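Local coordinates for protein enoyl CoA hydratase/isomerase (Crotonase) (Legionella pneumophila subsp. pneumophila, PDB 3I47) that probably acts as an enoyl-CoA hydratase or isomerase of the crotonase family, at residues P101-V106 with C121-A126. Numbering follows the deposited sequence.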
ATOM      1  N   PRO A 101       6.721   0.889  -6.603  1.00 13.58           N
ATOM      2  CA  PRO A 101       5.912   1.734  -5.705  1.00 13.78           C
ATOM      3  C   PRO A 101       4.486   1.224  -5.580  1.00 13.84           C
ATOM      4  O   PRO A 101       3.873   0.824  -6.578  1.00 13.95           O
ATOM      5  CB  PRO A 101       5.891   3.093  -6.400  1.00 14.66           C
ATOM      6  CG  PRO A 101       7.103   3.084  -7.292  1.00 14.68           C
ATOM      7  CD  PRO A 101       7.353   1.662  -7.692  1.00 14.01           C
ATOM      8  N   THR A 102       3.973   1.233  -4.355  1.00 13.23           N
ATOM      9  CA  THR A 102       2.591   0.820  -4.081  1.00 13.59           C
ATOM     10  C   THR A 102       1.810   1.956  -3.428  1.00 13.50           C
ATOM     11  O   THR A 102       2.326   2.660  -2.549  1.00 13.58           O
ATOM     12  CB  THR A 102       2.550  -0.403  -3.165  1.00 14.59           C
ATOM     13  OG1 THR A 102       3.306  -0.139  -1.983  1.00 14.62           O
ATOM     14  CG2 THR A 102       3.122  -1.629  -3.872  1.00 15.27           C
ATOM     15  N   ILE A 103       0.563   2.122  -3.856  1.00 13.06           N
ATOM     16  CA  ILE A 103      -0.283   3.230  -3.398  1.00 12.86           C
ATOM     17  C   ILE A 103      -1.639   2.667  -3.023  1.00 13.43           C
ATOM     18  O   ILE A 103      -2.236   1.927  -3.820  1.00 14.58           O
ATOM     19  CB  ILE A 103      -0.492   4.285  -4.507  1.00 12.98           C
ATOM     20  CG1 ILE A 103       0.840   4.949  -4.856  1.00 14.47           C
ATOM     21  CG2 ILE A 103      -1.523   5.341  -4.078  1.00 15.11           C
ATOM     22  CD1 ILE A 103       0.790   5.753  -6.141  1.00 14.14           C
ATOM     23  N   ALA A 104      -2.115   3.012  -1.829  1.00 12.68           N
ATOM     24  CA  ALA A 104      -3.510   2.707  -1.428  1.00 11.79           C
ATOM     25  C   ALA A 104      -4.372   3.955  -1.542  1.00 12.54           C
ATOM     26  O   ALA A 104      -3.963   5.025  -1.084  1.00 13.64           O
ATOM     27  CB  ALA A 104      -3.554   2.181   0.004  1.00 12.06           C
ATOM     28  N   MET A 105      -5.555   3.823  -2.144  1.00 11.77           N
ATOM     29  CA  MET A 105      -6.458   4.953  -2.363  1.00 12.19           C
ATOM     30  C   MET A 105      -7.707   4.645  -1.542  1.00 12.91           C
ATOM     31  O   MET A 105      -8.414   3.669  -1.836  1.00 13.65           O
ATOM     32  CB  MET A 105      -6.797   5.081  -3.863  1.00 11.93           C
ATOM     33  CG  MET A 105      -7.833   6.145  -4.207  1.00 15.47           C
ATOM     34  SD  MET A 105      -8.322   6.212  -5.977  1.00  8.98           S
ATOM     35  CE  MET A 105     -10.086   6.024  -5.816  1.00 16.00           C
ATOM     36  N   VAL A 106      -7.948   5.446  -0.505  1.00 12.76           N
ATOM     37  CA  VAL A 106      -8.960   5.100   0.501  1.00 12.59           C
ATOM     38  C   VAL A 106     -10.101   6.116   0.574  1.00 13.18           C
ATOM     39  O   VAL A 106      -9.875   7.293   0.908  1.00 13.89           O
ATOM     40  CB  VAL A 106      -8.314   5.000   1.902  1.00 12.59           C
ATOM     41  CG1 VAL A 106      -9.357   4.624   2.954  1.00 14.02           C
ATOM     42  CG2 VAL A 106      -7.152   3.998   1.899  1.00 13.94           C
ATOM     43  N   CYS A 121       1.176  -0.475   2.081  1.00 13.18           N
ATOM     44  CA  CYS A 121       1.569   0.244   0.864  1.00 13.01           C
ATOM     45  C   CYS A 121       2.588   1.332   1.201  1.00 14.00           C
ATOM     46  O   CYS A 121       2.643   1.813   2.333  1.00 14.81           O
ATOM     47  CB  CYS A 121       0.353   0.873   0.192  1.00 13.29           C
ATOM     48  SG  CYS A 121      -0.724  -0.352  -0.606  1.00 14.28           S
ATOM     49  N   ASP A 122       3.377   1.731   0.211  1.00 13.93           N
ATOM     50  CA  ASP A 122       4.349   2.816   0.433  1.00 14.13           C
ATOM     51  C   ASP A 122       3.639   4.129   0.753  1.00 13.88           C
ATOM     52  O   ASP A 122       4.103   4.914   1.587  1.00 14.25           O
ATOM     53  CB  ASP A 122       5.215   3.078  -0.798  1.00 15.26           C
ATOM     54  CG  ASP A 122       6.081   1.909  -1.186  1.00 15.41           C
ATOM     55  OD1 ASP A 122       6.663   1.238  -0.302  1.00 16.89           O
ATOM     56  OD2 ASP A 122       6.193   1.695  -2.407  1.00 15.32           O
ATOM     57  N   ILE A 123       2.538   4.366   0.048  1.00 13.71           N
ATOM     58  CA  ILE A 123       1.850   5.650   0.065  1.00 13.32           C
ATOM     59  C   ILE A 123       0.361   5.378   0.196  1.00 13.95           C
ATOM     60  O   ILE A 123      -0.151   4.466  -0.448  1.00 14.68           O
ATOM     61  CB  ILE A 123       2.080   6.439  -1.243  1.00 14.22           C
ATOM     62  CG1 ILE A 123       3.571   6.749  -1.448  1.00 15.33           C
ATOM     63  CG2 ILE A 123       1.240   7.724  -1.265  1.00 15.61           C
ATOM     64  CD1 ILE A 123       3.916   7.065  -2.923  1.00 14.34           C
ATOM     65  N   ALA A 124      -0.325   6.156   1.027  1.00 13.27           N
ATOM     66  CA  ALA A 124      -1.778   6.080   1.094  1.00 13.29           C
ATOM     67  C   ALA A 124      -2.367   7.471   0.902  1.00 13.37           C
ATOM     68  O   ALA A 124      -1.853   8.464   1.439  1.00 13.94           O
ATOM     69  CB  ALA A 124      -2.258   5.426   2.421  1.00 14.10           C
ATOM     70  N   ILE A 125      -3.420   7.530   0.092  1.00 13.38           N
ATOM     71  CA  ILE A 125      -4.111   8.755  -0.253  1.00 13.64           C
ATOM     72  C   ILE A 125      -5.546   8.566   0.211  1.00 14.01           C
ATOM     73  O   ILE A 125      -6.184   7.568  -0.154  1.00 14.99           O
ATOM     74  CB  ILE A 125      -4.104   8.967  -1.786  1.00 13.92           C
ATOM     75  CG1 ILE A 125      -2.663   9.077  -2.329  1.00 14.33           C
ATOM     76  CG2 ILE A 125      -4.927  10.223  -2.157  1.00 14.40           C
ATOM     77  CD1 ILE A 125      -2.557   9.003  -3.871  1.00 15.31           C
ATOM     78  N   ALA A 126      -6.049   9.495   1.023  1.00 13.94           N
ATOM     79  CA  ALA A 126      -7.408   9.393   1.550  1.00 14.33           C
ATOM     80  C   ALA A 126      -8.267  10.554   1.084  1.00 15.00           C
ATOM     81  O   ALA A 126      -7.769  11.682   0.930  1.00 16.30           O
ATOM     82  CB  ALA A 126      -7.375   9.346   3.065  1.00 14.95           C
TER
HETATM   83  O   HOH W   1       5.453  -1.753  -1.112  1.00 16.15           O
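Ala104 and Ile125 join neighbouring parallel strands, 102-106 and 123-127, inside the mixed sheet of the crotonase fold; helix 113-120 lies in the connection between them. The tight part is where 103-106 runs beside 123-126. Ile123 N to Thr102 O opens the ladder, Ala104 N donates to Ile123 O (2.8 Å), and Ala104 O receives Ile125 N almost head-on, with a C=O...N angle of 172°. Val106 N continues to Ile125 O. On one face CG2 of Ile103 meets CD1 of Ile125 at 3.8 Å, while helix 189-201 packs over Ile125 and Met105. The face of Ala104, Val106, Ala124 and Ala126 is mostly small; there the methyl of Ala104 touches SG of Cys121, which reaches in from the turn before the strand (3.8 Å), and lies 4.2 Å from CB of Ala124.

The start of the pair is more polar and more open, with Asp122 and Ile123 partly exposed and a water 2.8 Å from OG1 of Thr102. Asp122 and Thr102 grip each other reciprocally. A chi1 of 54° sets OG1 of Thr102 between its own N and carbonyl carbon, where it accepts Asp122 N at 2.9 Å. In return Thr102 N reaches OD2 of Asp122, which also salt-bridges Lys212; this N-H arrives from above the carboxylate plane, 41° out of it.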